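Local atomic coordinates of purine nucleoside phosphorylase YlmD (Geobacillus stearothermophilus, PDB entry 6T1B), a protein that catalyses the zinc-dependent phosphorolysis of adenosine, inosine and S-methyl-5'-thioadenosine to the free base and a ribose 1-phosphate sugar, and also deaminates adenosine. Residues A[116-121]-A[265-270]; A[88-93]-A[112-117]; A[3-8]-A[173-178]; A[34-39]-A[57-62]; A[152-157]-A[221-226]. One frame throughout, in Å; residues are numbered along the deposited sequence. Where two conformers were deposited one is given.

How the contacts relate
From the N terminus, contact 3 opens the longest loop, bringing 3-8, with strand 6-8 at the margin of one mixed sheet, against 173-178, whose strand 173-176 belongs to the other. Within that span, contact 4 closes a short loop between 34-39 and helix 53-67, and contact 2 another, joining the turns after strands 85-87 and 109-112. Contact 1 begins where contact 2 ends, sharing Gly116 and Val117, and pairs strands 118-123 and 264-269 inside the first sheet. Its loop crosses that of contact 3 and encloses contact 5, where helices 153-163 and 219-229 meet. Contacts 3 and 5 touch through Ile176 and Arg224; contact 4 lies apart, toward the inosine pocket.

Contact 1 (A[116-121]-A[265-270])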
# COMPACT_ATOMS: atom_id res chain seq x y z
N GLY A 116 -1.71 -17.22 7.66
CA GLY A 116 -2.47 -17.84 6.59
C GLY A 116 -3.41 -16.91 5.86
O GLY A 116 -4.27 -17.38 5.10
N VAL A 117 -3.26 -15.60 6.02
CA VAL A 117 -4.15 -14.60 5.46
C VAL A 117 -3.28 -13.56 4.77
O VAL A 117 -2.51 -12.86 5.44
CB VAL A 117 -5.00 -13.94 6.56
CG1 VAL A 117 -5.86 -12.84 5.99
CG2 VAL A 117 -5.83 -14.99 7.26
N LEU A 118 -3.38 -13.44 3.45
CA LEU A 118 -2.57 -12.49 2.71
C LEU A 118 -3.39 -11.24 2.44
O LEU A 118 -4.32 -11.27 1.63
CB LEU A 118 -2.05 -13.10 1.40
CG LEU A 118 -0.94 -12.26 0.76
CD1 LEU A 118 0.38 -12.38 1.51
CD2 LEU A 118 -0.76 -12.58 -0.72
N LEU A 119 -3.05 -10.13 3.09
CA LEU A 119 -3.70 -8.87 2.80
C LEU A 119 -3.16 -8.39 1.46
O LEU A 119 -1.94 -8.42 1.23
CB LEU A 119 -3.37 -7.84 3.88
CG LEU A 119 -3.64 -8.34 5.31
CD1 LEU A 119 -3.26 -7.24 6.28
CD2 LEU A 119 -5.04 -8.79 5.52
N ALA A 120 -4.04 -7.92 0.58
CA ALA A 120 -3.65 -7.65 -0.80
C ALA A 120 -4.40 -6.42 -1.29
O ALA A 120 -5.63 -6.45 -1.43
CB ALA A 120 -3.96 -8.88 -1.66
N LEU A 121 -3.65 -5.34 -1.56
CA LEU A 121 -4.21 -4.07 -2.01
C LEU A 121 -3.50 -3.61 -3.29
O LEU A 121 -2.32 -3.91 -3.50
CB LEU A 121 -4.09 -2.98 -0.92
CG LEU A 121 -5.16 -3.01 0.18
CD1 LEU A 121 -5.10 -4.13 1.20
CD2 LEU A 121 -5.15 -1.66 0.90
N LEU A 265 0.21 -5.09 -6.97
CA LEU A 265 -0.35 -5.56 -5.71
C LEU A 265 0.71 -5.39 -4.63
O LEU A 265 1.83 -5.89 -4.79
CB LEU A 265 -0.71 -7.03 -5.78
CG LEU A 265 -1.65 -7.55 -4.70
CD1 LEU A 265 -3.09 -7.10 -5.04
CD2 LEU A 265 -1.53 -9.04 -4.53
N ALA A 266 0.34 -4.71 -3.56
CA ALA A 266 1.08 -4.75 -2.31
C ALA A 266 0.46 -5.84 -1.45
O ALA A 266 -0.77 -6.01 -1.44
CB ALA A 266 0.95 -3.42 -1.57
N PHE A 267 1.30 -6.58 -0.75
CA PHE A 267 0.78 -7.71 0.00
C PHE A 267 1.58 -7.88 1.28
O PHE A 267 2.77 -7.54 1.35
CB PHE A 267 0.80 -9.00 -0.82
CG PHE A 267 2.13 -9.29 -1.46
CD1 PHE A 267 3.10 -10.01 -0.79
CD2 PHE A 267 2.41 -8.81 -2.73
CE1 PHE A 267 4.32 -10.26 -1.38
CE2 PHE A 267 3.63 -9.08 -3.32
CZ PHE A 267 4.59 -9.78 -2.64
N ILE A 268 0.90 -8.36 2.31
CA ILE A 268 1.58 -8.78 3.53
C ILE A 268 0.77 -9.87 4.21
O ILE A 268 -0.46 -9.80 4.31
CB ILE A 268 1.85 -7.57 4.46
CG1 ILE A 268 2.71 -7.97 5.67
CG2 ILE A 268 0.55 -6.92 4.96
CD1 ILE A 268 3.27 -6.78 6.45
N GLY A 269 1.47 -10.87 4.74
CA GLY A 269 0.85 -11.96 5.46
C GLY A 269 1.91 -12.79 6.14
O GLY A 269 3.11 -12.60 5.90
N ARG A 270 1.47 -13.69 7.00
CA ARG A 270 2.37 -14.63 7.66
C ARG A 270 1.99 -16.04 7.27
O ARG A 270 0.81 -16.37 7.17
CB ARG A 270 2.31 -14.44 9.17
CG ARG A 270 2.89 -13.11 9.58
CD ARG A 270 3.01 -12.94 11.07
NE ARG A 270 1.72 -13.04 11.74
CZ ARG A 270 1.33 -14.06 12.50
NH1 ARG A 270 2.15 -15.10 12.68
NH2 ARG A 270 0.14 -14.06 13.08
O HOH W 1 -1.34 -13.79 7.62
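Leu119 and Ile268 exchange backbone hydrogen bonds in both directions, as do Leu121 and Ala266, and these two pairs fix the register of an antiparallel beta ladder between strands 118-123 and 264-269, neighbours in a mixed sheet of the YfiH/LACC1 fold. The strand axes of 118-121 and 265-269 approach to 4.5 Å with their directions 165° apart. Between the two pairs sits the non-hydrogen-bonded pair Ala120–Phe267, where Phe267 CA makes a CH contact of 3.1 Å with Leu119 O. Beyond the ladder a water bridges the two segments, donating to Val117 O and accepting from Arg270 N.

On one face Leu119 and Ile268 run alongside each other, CD1 of the leucine 4.0 Å from CG2 of the isoleucine. Leu121, on the same face, packs against His143, a ligand of the catalytic zinc. The other face carries Ala120 and the Phe267 ring, which packs on Leu63 and Leu67 of helix 53-67, while Leu118 CD2 lies 3.9 Å from Phe267 CB. Leu265 has CG anti to its N (chi1 -164°), a torsion that swings both methyls back under Ala120, CD2 3.8 Å from Ala120 CB; it also packs on Trp74. Cutting Leu265 back to an alanine removes both methyls and would probably leave a gap under Ala120 CB and beside Trp74. Farther on, Gly116 N donates to Arg270 O over 2.7 Å, almost straight at 177°.

Contact 2 (A[88-93]-A[112-117]); sequences VTKSDR and TDEAGV
Gly116 O is gripped by two nitrogens of Arg93, NE at 3.0 Å and NH1 at 2.9 Å, a side-on fork in which the oxygen lies in the guanidinium plane while both donors come from one face of the carbonyl. The grip joins two turns at the edge of the fold, the 3-10 turn 90-92 after strand 85-87 and the irregular link from strand 109-112 to strand 118-123. CG of Lys90 stands above one face of the same guanidinium, displaced toward its rim.

A second polar tie comes from Glu114. With CG anti to its carbonyl carbon (chi1 -58°) and the chain extended beyond, its carboxylate crosses to the first turn, where OE2 accepts from Lys90 N at 2.9 Å, met from above the carboxylate plane. OE1 rests against Thr89 CB and CG2. The ammonium of Lys90 goes elsewhere, to a salt bridge with Glu272, while its CG packs 3.5 Å from Val117 CG2.

Each segment also contains an ST turn: Thr89 OG1 accepts from Ser91 N, and Thr112 OG1 accepts from Glu114 N. The latter hydroxyl spends its proton across the contact. Its chi1 of -174° sets OG1 facing the neighbouring turn, where it donates to Val88 O at 2.8 Å; a water also donates to that oxygen and accepts from Asp113 N.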
# COMPACT_ATOMS: atom_id res chain seq x y z
N VAL A 88 -9.47 -8.29 9.62
CA VAL A 88 -9.94 -9.50 8.95
C VAL A 88 -9.29 -10.74 9.53
O VAL A 88 -8.25 -10.67 10.21
CB VAL A 88 -9.70 -9.43 7.43
CG1 VAL A 88 -10.52 -8.30 6.83
CG2 VAL A 88 -8.21 -9.24 7.13
N THR A 89 -9.92 -11.89 9.27
CA THR A 89 -9.49 -13.18 9.79
C THR A 89 -9.60 -14.22 8.68
O THR A 89 -9.96 -13.93 7.55
CB THR A 89 -10.37 -13.62 10.97
OG1 THR A 89 -11.70 -13.90 10.48
CG2 THR A 89 -10.42 -12.55 12.05
N LYS A 90 -9.31 -15.47 9.04
CA LYS A 90 -9.43 -16.53 8.04
C LYS A 90 -10.84 -16.64 7.48
O LYS A 90 -11.01 -17.12 6.35
CB LYS A 90 -8.88 -17.85 8.58
CG LYS A 90 -7.36 -17.91 8.47
CD LYS A 90 -6.70 -18.98 9.32
CE LYS A 90 -7.21 -20.36 8.99
NZ LYS A 90 -6.21 -21.40 9.37
N SER A 91 -11.86 -16.16 8.21
CA SER A 91 -13.22 -16.23 7.69
C SER A 91 -13.43 -15.29 6.51
O SER A 91 -14.44 -15.42 5.80
CB SER A 91 -14.24 -15.93 8.78
OG SER A 91 -14.19 -14.59 9.21
N ASP A 92 -12.50 -14.37 6.27
CA ASP A 92 -12.59 -13.43 5.17
C ASP A 92 -11.77 -13.85 3.97
O ASP A 92 -11.80 -13.15 2.95
CB ASP A 92 -12.16 -12.03 5.65
CG ASP A 92 -12.99 -11.55 6.82
OD1 ASP A 92 -12.43 -11.34 7.91
OD2 ASP A 92 -14.23 -11.44 6.66
N ARG A 93 -11.09 -14.99 4.04
CA ARG A 93 -10.24 -15.40 2.93
C ARG A 93 -11.06 -15.55 1.67
O ARG A 93 -12.18 -16.08 1.69
CB ARG A 93 -9.57 -16.73 3.21
CG ARG A 93 -8.50 -16.70 4.29
CD ARG A 93 -8.39 -18.10 4.84
NE ARG A 93 -7.02 -18.51 5.06
CZ ARG A 93 -6.67 -19.73 5.42
NH1 ARG A 93 -5.39 -20.01 5.60
NH2 ARG A 93 -7.61 -20.66 5.59
N THR A 112 -4.62 -7.98 10.23
CA THR A 112 -4.97 -9.27 10.81
C THR A 112 -3.90 -9.69 11.80
O THR A 112 -2.71 -9.35 11.64
CB THR A 112 -5.13 -10.34 9.72
OG1 THR A 112 -5.60 -11.57 10.29
CG2 THR A 112 -3.82 -10.61 9.00
N ASP A 113 -4.31 -10.44 12.80
CA ASP A 113 -3.37 -11.06 13.72
C ASP A 113 -3.27 -12.57 13.51
O ASP A 113 -2.66 -13.26 14.31
CB ASP A 113 -3.67 -10.68 15.18
CG ASP A 113 -4.98 -11.24 15.68
OD1 ASP A 113 -5.66 -11.93 14.92
OD2 ASP A 113 -5.33 -10.96 16.86
N GLU A 114 -3.81 -13.08 12.40
CA GLU A 114 -3.77 -14.50 12.10
C GLU A 114 -2.78 -14.78 10.99
O GLU A 114 -2.56 -13.95 10.11
CB GLU A 114 -5.16 -15.00 11.68
CG GLU A 114 -6.22 -14.75 12.75
CD GLU A 114 -7.57 -15.36 12.45
OE1 GLU A 114 -8.46 -15.18 13.30
OE2 GLU A 114 -7.74 -16.02 11.40
N ALA A 115 -2.16 -15.96 11.05
CA ALA A 115 -1.37 -16.44 9.93
C ALA A 115 -2.27 -17.05 8.85
O ALA A 115 -3.44 -17.37 9.09
CB ALA A 115 -0.34 -17.47 10.38
N GLY A 116 -1.71 -17.22 7.66
CA GLY A 116 -2.47 -17.84 6.59
C GLY A 116 -3.41 -16.91 5.86
O GLY A 116 -4.27 -17.38 5.10
N VAL A 117 -3.26 -15.60 6.02
CA VAL A 117 -4.15 -14.60 5.46
C VAL A 117 -3.28 -13.56 4.77
O VAL A 117 -2.51 -12.86 5.44
CB VAL A 117 -5.00 -13.94 6.56
CG1 VAL A 117 -5.86 -12.84 5.99
CG2 VAL A 117 -5.83 -14.99 7.26
O HOH W 2 -7.22 -10.66 12.85

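Contact 3 (A[3-8]-A[173-178])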
# COMPACT_ATOMS: atom_id res chain seq x y z
N PRO A 3 20.86 0.84 0.06
CA PRO A 3 20.03 0.05 -0.86
C PRO A 3 18.56 0.16 -0.47
O PRO A 3 18.25 0.22 0.72
CB PRO A 3 20.53 -1.37 -0.65
CG PRO A 3 20.91 -1.40 0.80
CD PRO A 3 21.43 -0.01 1.14
N ASP A 4 17.67 0.16 -1.46
CA ASP A 4 16.26 0.39 -1.15
C ASP A 4 15.72 -0.74 -0.30
O ASP A 4 16.16 -1.89 -0.39
CB ASP A 4 15.44 0.52 -2.43
CG ASP A 4 14.15 1.29 -2.21
OD1 ASP A 4 13.10 0.64 -2.04
OD2 ASP A 4 14.21 2.54 -2.17
N ILE A 5 14.75 -0.40 0.56
CA ILE A 5 14.15 -1.42 1.40
C ILE A 5 13.33 -2.42 0.59
O ILE A 5 13.05 -3.52 1.09
CB ILE A 5 13.32 -0.82 2.55
CG1 ILE A 5 12.30 0.16 2.01
CG2 ILE A 5 14.21 -0.10 3.53
CD1 ILE A 5 11.05 0.19 2.82
N PHE A 6 12.90 -2.07 -0.63
CA PHE A 6 12.19 -2.98 -1.52
C PHE A 6 13.15 -3.45 -2.60
O PHE A 6 13.62 -2.65 -3.42
CB PHE A 6 10.96 -2.31 -2.11
CG PHE A 6 9.82 -2.25 -1.15
CD1 PHE A 6 9.77 -1.25 -0.19
CD2 PHE A 6 8.83 -3.21 -1.17
CE1 PHE A 6 8.74 -1.22 0.73
CE2 PHE A 6 7.80 -3.17 -0.27
CZ PHE A 6 7.75 -2.17 0.67
N GLN A 7 13.47 -4.74 -2.57
CA GLN A 7 14.55 -5.31 -3.37
C GLN A 7 14.00 -6.31 -4.38
O GLN A 7 13.11 -7.12 -4.05
CB GLN A 7 15.56 -6.02 -2.48
CG GLN A 7 16.08 -5.18 -1.34
CD GLN A 7 16.97 -5.97 -0.40
OE1 GLN A 7 16.80 -5.91 0.82
NE2 GLN A 7 17.92 -6.71 -0.96
N GLN A 8 14.51 -6.25 -5.60
CA GLN A 8 13.99 -7.06 -6.69
C GLN A 8 14.21 -8.54 -6.43
O GLN A 8 15.32 -8.96 -6.09
CB GLN A 8 14.70 -6.66 -7.98
CG GLN A 8 14.33 -7.47 -9.21
CD GLN A 8 13.02 -7.03 -9.81
OE1 GLN A 8 12.86 -5.87 -10.19
NE2 GLN A 8 12.06 -7.94 -9.87
N TYR A 173 6.22 -1.32 13.56
CA TYR A 173 7.19 -0.99 12.53
C TYR A 173 6.44 -0.81 11.23
O TYR A 173 5.42 -1.47 10.98
CB TYR A 173 8.24 -2.09 12.39
CG TYR A 173 9.01 -2.37 13.65
CD1 TYR A 173 10.29 -1.87 13.84
CD2 TYR A 173 8.47 -3.17 14.64
CE1 TYR A 173 11.00 -2.13 14.99
CE2 TYR A 173 9.18 -3.44 15.80
CZ TYR A 173 10.43 -2.92 15.97
OH TYR A 173 11.12 -3.22 17.13
N VAL A 174 6.93 0.11 10.41
CA VAL A 174 6.22 0.51 9.20
C VAL A 174 7.19 0.55 8.03
O VAL A 174 8.33 1.02 8.18
CB VAL A 174 5.56 1.90 9.36
CG1 VAL A 174 5.04 2.37 8.02
CG2 VAL A 174 4.46 1.85 10.43
N ALA A 175 6.75 0.08 6.87
CA ALA A 175 7.47 0.33 5.63
C ALA A 175 6.53 1.11 4.72
O ALA A 175 5.37 0.72 4.53
CB ALA A 175 7.89 -0.96 4.95
N ILE A 176 7.01 2.23 4.20
CA ILE A 176 6.27 3.03 3.22
C ILE A 176 6.87 2.66 1.87
O ILE A 176 8.08 2.82 1.67
CB ILE A 176 6.40 4.52 3.53
CG1 ILE A 176 5.62 4.84 4.81
CG2 ILE A 176 5.92 5.37 2.38
CD1 ILE A 176 5.93 6.18 5.39
N GLY A 177 6.05 2.10 0.99
CA GLY A 177 6.55 1.51 -0.23
C GLY A 177 6.60 2.46 -1.40
O GLY A 177 6.33 3.67 -1.27
N PRO A 178 6.97 1.93 -2.57
CA PRO A 178 7.04 2.74 -3.79
C PRO A 178 5.73 3.45 -4.09
O PRO A 178 4.65 2.86 -4.00
CB PRO A 178 7.38 1.71 -4.87
CG PRO A 178 8.13 0.64 -4.13
CD PRO A 178 7.42 0.55 -2.80
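Ile5 and Phe6 reach 173-178 through different first torsions. Ile5 places CG1 between its backbone N and carbonyl carbon (chi1 53°), sending CD1 to within 4.0 Å of the CB of Ala175, while Phe6 holds CG beside its N (chi1 -77°) and lays its ring along Gly177 and Pro178. Over one face of the ring sits Pro178 CD, 4.0 Å from the centroid and only 13° off the normal, a CH-pi contact nearly above the ring centre. Phe6 CE1 meets Gly177 CA obliquely at 3.6 Å.

The backbone ahead of the ring is set by an Asx turn, in which Asp4 OD1 accepts from Phe6 N at 3.1 Å. The same carboxylate bonds to Ser240 and to the backbone of Glu241, close in sequence to the zinc ligands Cys243 and Cys246. Leu14, Cys16 and Tyr130 also touch the ring.

Replacing Phe6 by an alanine removes the ring and would probably leave a gap in front of Pro178 CD and Gly177 CA. The contact thus packs the N-terminal strand of one mixed sheet onto Ala175 of the other and onto Gly177 and Pro178, which follow strand 173-176. No polar bond joins the two segments, so their adhesion probably rests on van der Waals and CH-pi contact, while Asp4 ties the turn before the ring to Ser240 and Glu241.

Contact 4 (A[34-39]-A[57-62]); sequences GESKGP and VNNRRR
Asn59 reaches out from helix 53-67 with both ends of its amide to grip the loop 34-39. Its OD1 takes the backbone N-H of Glu35 at 2.8 Å, in the carbonyl plane and on a lone pair, and its ND2 donates to Ser36 OG at 2.9 Å, a bent bond (135°) with the hydroxyl oxygen close to the amide plane. Two consecutive loop residues therefore fix the rotation of one amide. ND2 also donates to Asn44 O, and Ser36 OG bonds to Asp51, tying in the chain that returns from the loop to the helix.

Further out, Glu35 faces Arg62. The salt bridge is long, OE1 to NH1 3.6 Å, with the carboxylate oxygen at the edge of the guanidinium and the two planes 55° apart. A water links them, donating to Glu35 OE1 at 2.6 Å and accepting from Arg62 NE at 2.8 Å. Arg62 bends at chi2 (73°) and again at chi3, which folds the guanidinium back toward Glu35, and its NH2 has a firmer partner in Glu65, one turn on.

The packing is slight. Glu35 CG touches Asn58 CB at 4.0 Å, and Gly34 CA lies 3.2 Å from Asn59 OD1, where a side chain on the glycine would run into that oxygen.

Arg60, next along the helix, leaves it on a different side and touches the bound inosine. The chemistry implies a division of labour: the two bonds of the buried amide together hold the loop to this pocket-lining helix, while the outer ion pair, long and water-mediated, probably adds only a modest electrostatic attraction.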
# COMPACT_ATOMS: atom_id res chain seq x y z
N GLY A 34 3.22 -11.11 -16.54
CA GLY A 34 1.81 -11.43 -16.57
C GLY A 34 1.25 -11.69 -17.95
O GLY A 34 1.98 -11.91 -18.93
N GLU A 35 -0.09 -11.68 -18.01
CA GLU A 35 -0.88 -12.06 -19.15
C GLU A 35 -1.60 -10.89 -19.80
O GLU A 35 -2.19 -11.05 -20.87
CB GLU A 35 -1.96 -13.09 -18.73
CG GLU A 35 -1.45 -14.36 -18.08
CD GLU A 35 -0.52 -15.15 -18.97
OE1 GLU A 35 0.51 -15.61 -18.47
OE2 GLU A 35 -0.83 -15.31 -20.15
N SER A 36 -1.64 -9.73 -19.17
CA SER A 36 -2.47 -8.64 -19.64
C SER A 36 -1.79 -7.90 -20.77
O SER A 36 -0.57 -7.96 -20.96
CB SER A 36 -2.81 -7.65 -18.52
OG SER A 36 -3.49 -8.33 -17.47
N LYS A 37 -2.62 -7.18 -21.54
CA LYS A 37 -2.20 -6.58 -22.80
C LYS A 37 -2.47 -5.08 -22.82
O LYS A 37 -3.19 -4.51 -22.01
CB LYS A 37 -2.93 -7.31 -23.95
CG LYS A 37 -2.65 -8.82 -23.95
CD LYS A 37 -3.86 -9.60 -24.40
CE LYS A 37 -3.65 -11.11 -24.24
NZ LYS A 37 -4.27 -11.60 -22.98
N GLY A 38 -1.84 -4.42 -23.79
CA GLY A 38 -2.13 -3.02 -24.03
C GLY A 38 -1.70 -2.16 -22.86
O GLY A 38 -0.60 -2.29 -22.32
N PRO A 39 -2.57 -1.26 -22.41
CA PRO A 39 -2.17 -0.38 -21.32
C PRO A 39 -1.94 -1.13 -20.01
O PRO A 39 -1.41 -0.55 -19.05
CB PRO A 39 -3.35 0.60 -21.18
CG PRO A 39 -4.52 -0.17 -21.73
CD PRO A 39 -3.99 -1.07 -22.80
N VAL A 57 -7.07 -12.51 -13.14
CA VAL A 57 -7.06 -13.64 -12.22
C VAL A 57 -5.83 -14.50 -12.45
O VAL A 57 -5.19 -14.97 -11.50
CB VAL A 57 -8.38 -14.43 -12.27
CG1 VAL A 57 -8.28 -15.70 -11.44
CG2 VAL A 57 -9.49 -13.54 -11.75
N ASN A 58 -5.44 -14.71 -13.72
CA ASN A 58 -4.24 -15.51 -13.98
C ASN A 58 -2.98 -14.80 -13.46
O ASN A 58 -2.06 -15.46 -12.96
CB ASN A 58 -4.13 -15.84 -15.47
CG ASN A 58 -5.05 -16.97 -15.85
OD1 ASN A 58 -5.37 -17.84 -15.03
ND2 ASN A 58 -5.47 -17.00 -17.11
N ASN A 59 -2.94 -13.47 -13.55
CA ASN A 59 -1.83 -12.71 -12.98
C ASN A 59 -1.77 -12.91 -11.47
O ASN A 59 -0.68 -13.12 -10.90
CB ASN A 59 -1.97 -11.22 -13.29
CG ASN A 59 -1.86 -10.93 -14.77
OD1 ASN A 59 -1.23 -11.69 -15.50
ND2 ASN A 59 -2.43 -9.82 -15.20
N ARG A 60 -2.93 -12.88 -10.81
CA ARG A 60 -2.96 -13.10 -9.37
C ARG A 60 -2.54 -14.53 -9.04
O ARG A 60 -1.79 -14.75 -8.08
CB ARG A 60 -4.35 -12.79 -8.84
CG ARG A 60 -4.71 -11.31 -8.92
CD ARG A 60 -6.06 -11.05 -8.28
NE ARG A 60 -6.26 -9.62 -8.14
CZ ARG A 60 -7.03 -9.05 -7.21
NH1 ARG A 60 -7.10 -7.73 -7.15
NH2 ARG A 60 -7.73 -9.80 -6.36
N ARG A 61 -3.00 -15.52 -9.82
CA ARG A 61 -2.56 -16.89 -9.61
C ARG A 61 -1.05 -17.02 -9.79
O ARG A 61 -0.41 -17.81 -9.10
CB ARG A 61 -3.29 -17.84 -10.57
CG ARG A 61 -4.78 -17.98 -10.23
CD ARG A 61 -5.42 -19.18 -10.86
NE ARG A 61 -6.73 -19.44 -10.26
CZ ARG A 61 -6.93 -19.89 -9.02
NH1 ARG A 61 -8.16 -20.10 -8.59
NH2 ARG A 61 -5.91 -20.12 -8.20
N ARG A 62 -0.48 -16.24 -10.70
CA ARG A 62 0.97 -16.30 -10.93
C ARG A 62 1.72 -15.80 -9.69
O ARG A 62 2.65 -16.47 -9.22
CB ARG A 62 1.32 -15.48 -12.16
CG ARG A 62 2.79 -15.52 -12.54
CD ARG A 62 3.15 -16.86 -13.13
NE ARG A 62 2.64 -16.98 -14.48
CZ ARG A 62 2.48 -18.13 -15.12
NH1 ARG A 62 2.04 -18.13 -16.36
NH2 ARG A 62 2.75 -19.29 -14.51
O HOH W 3 2.10 -15.14 -16.48

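Contact 5 (A[152-157]-A[221-226])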
# COMPACT_ATOMS: atom_id res chain seq x y z
N GLY A 152 -6.35 10.74 7.47
CA GLY A 152 -5.58 10.18 8.56
C GLY A 152 -5.53 8.67 8.60
O GLY A 152 -5.45 8.08 9.69
N ILE A 153 -5.52 7.99 7.45
CA ILE A 153 -5.58 6.53 7.48
C ILE A 153 -4.38 5.93 8.21
O ILE A 153 -4.51 4.93 8.92
CB ILE A 153 -5.77 5.97 6.06
CG1 ILE A 153 -6.18 4.51 6.16
CG2 ILE A 153 -4.54 6.16 5.19
CD1 ILE A 153 -6.55 3.85 4.85
N ALA A 154 -3.20 6.51 8.03
CA ALA A 154 -2.01 5.94 8.65
C ALA A 154 -2.13 5.95 10.17
O ALA A 154 -1.87 4.94 10.84
CB ALA A 154 -0.77 6.71 8.21
N GLY A 155 -2.51 7.09 10.74
CA GLY A 155 -2.68 7.15 12.18
C GLY A 155 -3.87 6.36 12.67
O GLY A 155 -3.89 5.91 13.83
N HIS A 156 -4.89 6.19 11.83
CA HIS A 156 -6.04 5.37 12.20
C HIS A 156 -5.63 3.92 12.42
O HIS A 156 -6.10 3.29 13.37
CB HIS A 156 -7.11 5.50 11.11
CG HIS A 156 -8.43 4.87 11.44
ND1 HIS A 156 -9.01 4.95 12.69
CD2 HIS A 156 -9.31 4.20 10.66
CE1 HIS A 156 -10.17 4.32 12.67
NE2 HIS A 156 -10.37 3.85 11.46
N MET A 157 -4.72 3.40 11.59
CA MET A 157 -4.25 2.03 11.82
C MET A 157 -3.59 1.93 13.20
O MET A 157 -3.87 1.01 13.99
CB MET A 157 -3.22 1.65 10.75
CG MET A 157 -2.77 0.19 10.82
SD MET A 157 -3.98 -1.02 10.24
CE MET A 157 -3.89 -0.75 8.45
N GLU A 221 6.30 11.28 2.76
CA GLU A 221 6.69 12.03 3.94
C GLU A 221 5.48 12.48 4.73
O GLU A 221 5.52 12.53 5.96
CB GLU A 221 7.58 13.21 3.54
CG GLU A 221 7.96 14.14 4.68
CD GLU A 221 8.99 13.55 5.66
OE1 GLU A 221 9.32 12.35 5.58
OE2 GLU A 221 9.46 14.33 6.50
N ALA A 222 4.39 12.84 4.06
CA ALA A 222 3.18 13.21 4.78
C ALA A 222 2.73 12.07 5.69
O ALA A 222 2.36 12.29 6.85
CB ALA A 222 2.07 13.59 3.81
N ASN A 223 2.76 10.85 5.17
CA ASN A 223 2.35 9.70 5.96
C ASN A 223 3.36 9.39 7.05
O ASN A 223 2.98 9.08 8.18
CB ASN A 223 2.09 8.52 5.03
CG ASN A 223 0.72 8.60 4.44
OD1 ASN A 223 -0.26 8.31 5.12
ND2 ASN A 223 0.63 9.09 3.21
N ARG A 224 4.66 9.55 6.76
CA ARG A 224 5.66 9.38 7.80
C ARG A 224 5.42 10.34 8.96
O ARG A 224 5.47 9.95 10.13
CB ARG A 224 7.07 9.58 7.23
CG ARG A 224 8.17 9.49 8.26
CD ARG A 224 9.56 9.60 7.62
NE ARG A 224 10.54 9.83 8.65
CZ ARG A 224 10.87 11.03 9.11
NH1 ARG A 224 10.32 12.13 8.62
NH2 ARG A 224 11.77 11.14 10.09
N LEU A 225 5.17 11.62 8.65
CA LEU A 225 4.96 12.61 9.70
C LEU A 225 3.74 12.26 10.53
O LEU A 225 3.74 12.42 11.76
CB LEU A 225 4.83 14.00 9.08
CG LEU A 225 6.11 14.55 8.44
CD1 LEU A 225 5.77 15.79 7.61
CD2 LEU A 225 7.14 14.88 9.47
N GLN A 226 2.68 11.77 9.88
CA GLN A 226 1.50 11.35 10.63
C GLN A 226 1.81 10.18 11.55
O GLN A 226 1.35 10.14 12.69
CB GLN A 226 0.36 10.97 9.69
CG GLN A 226 -0.34 12.17 9.07
CD GLN A 226 -1.52 11.77 8.20
OE1 GLN A 226 -1.97 10.63 8.23
NE2 GLN A 226 -2.04 12.73 7.44
O HOH W 4 -2.64 8.80 6.32
O HOH W 5 -3.09 10.16 10.87
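Ala154 CB sits 3.5 Å from Asn223 OD1, and Gly152 CA is 3.7 Å from Gln226 OE1, so direct packing between the two helices is limited to small groups. Ile129 of the sheet beneath touches both Ala154 and Asn223.

Water carries the polar side. One molecule, held between Ala154 N, Asn223 OD1 and Gln226 OE1, accepts from the first at 2.9 Å and donates to the two amide oxygens at 2.7 Å each. A second donates to Gln226 OE1 and accepts, weakly, from Gly155 N. Gln226 OE1 thus receives two waters; both it and Asn223 OD1 face Ala154 N and Gly155 N, first-turn groups of helix 153-163 that the waters serve.

The amide nitrogens turn elsewhere and fix which way each amide faces. Gln226 NE2 donates to Thr149 O, while Asn223 ND2 donates to Leu219 O in its own helix and to Thr149 OG1. Gln226, extended beyond CG (chi2 -177°), carries OE1 to the start of helix 153-163.

Gly152 has positive phi (75°), ending helix 146-150 in a Schellman motif and serving as N-cap of the next helix. The axes of 153-157 and 221-226 run 34° apart at a closest approach of 9.1 Å. The arrangement is that of two helices laid side by side on one mixed sheet of the YfiH/LACC1 fold, with hydrated amides of one at the N-terminal end of the other.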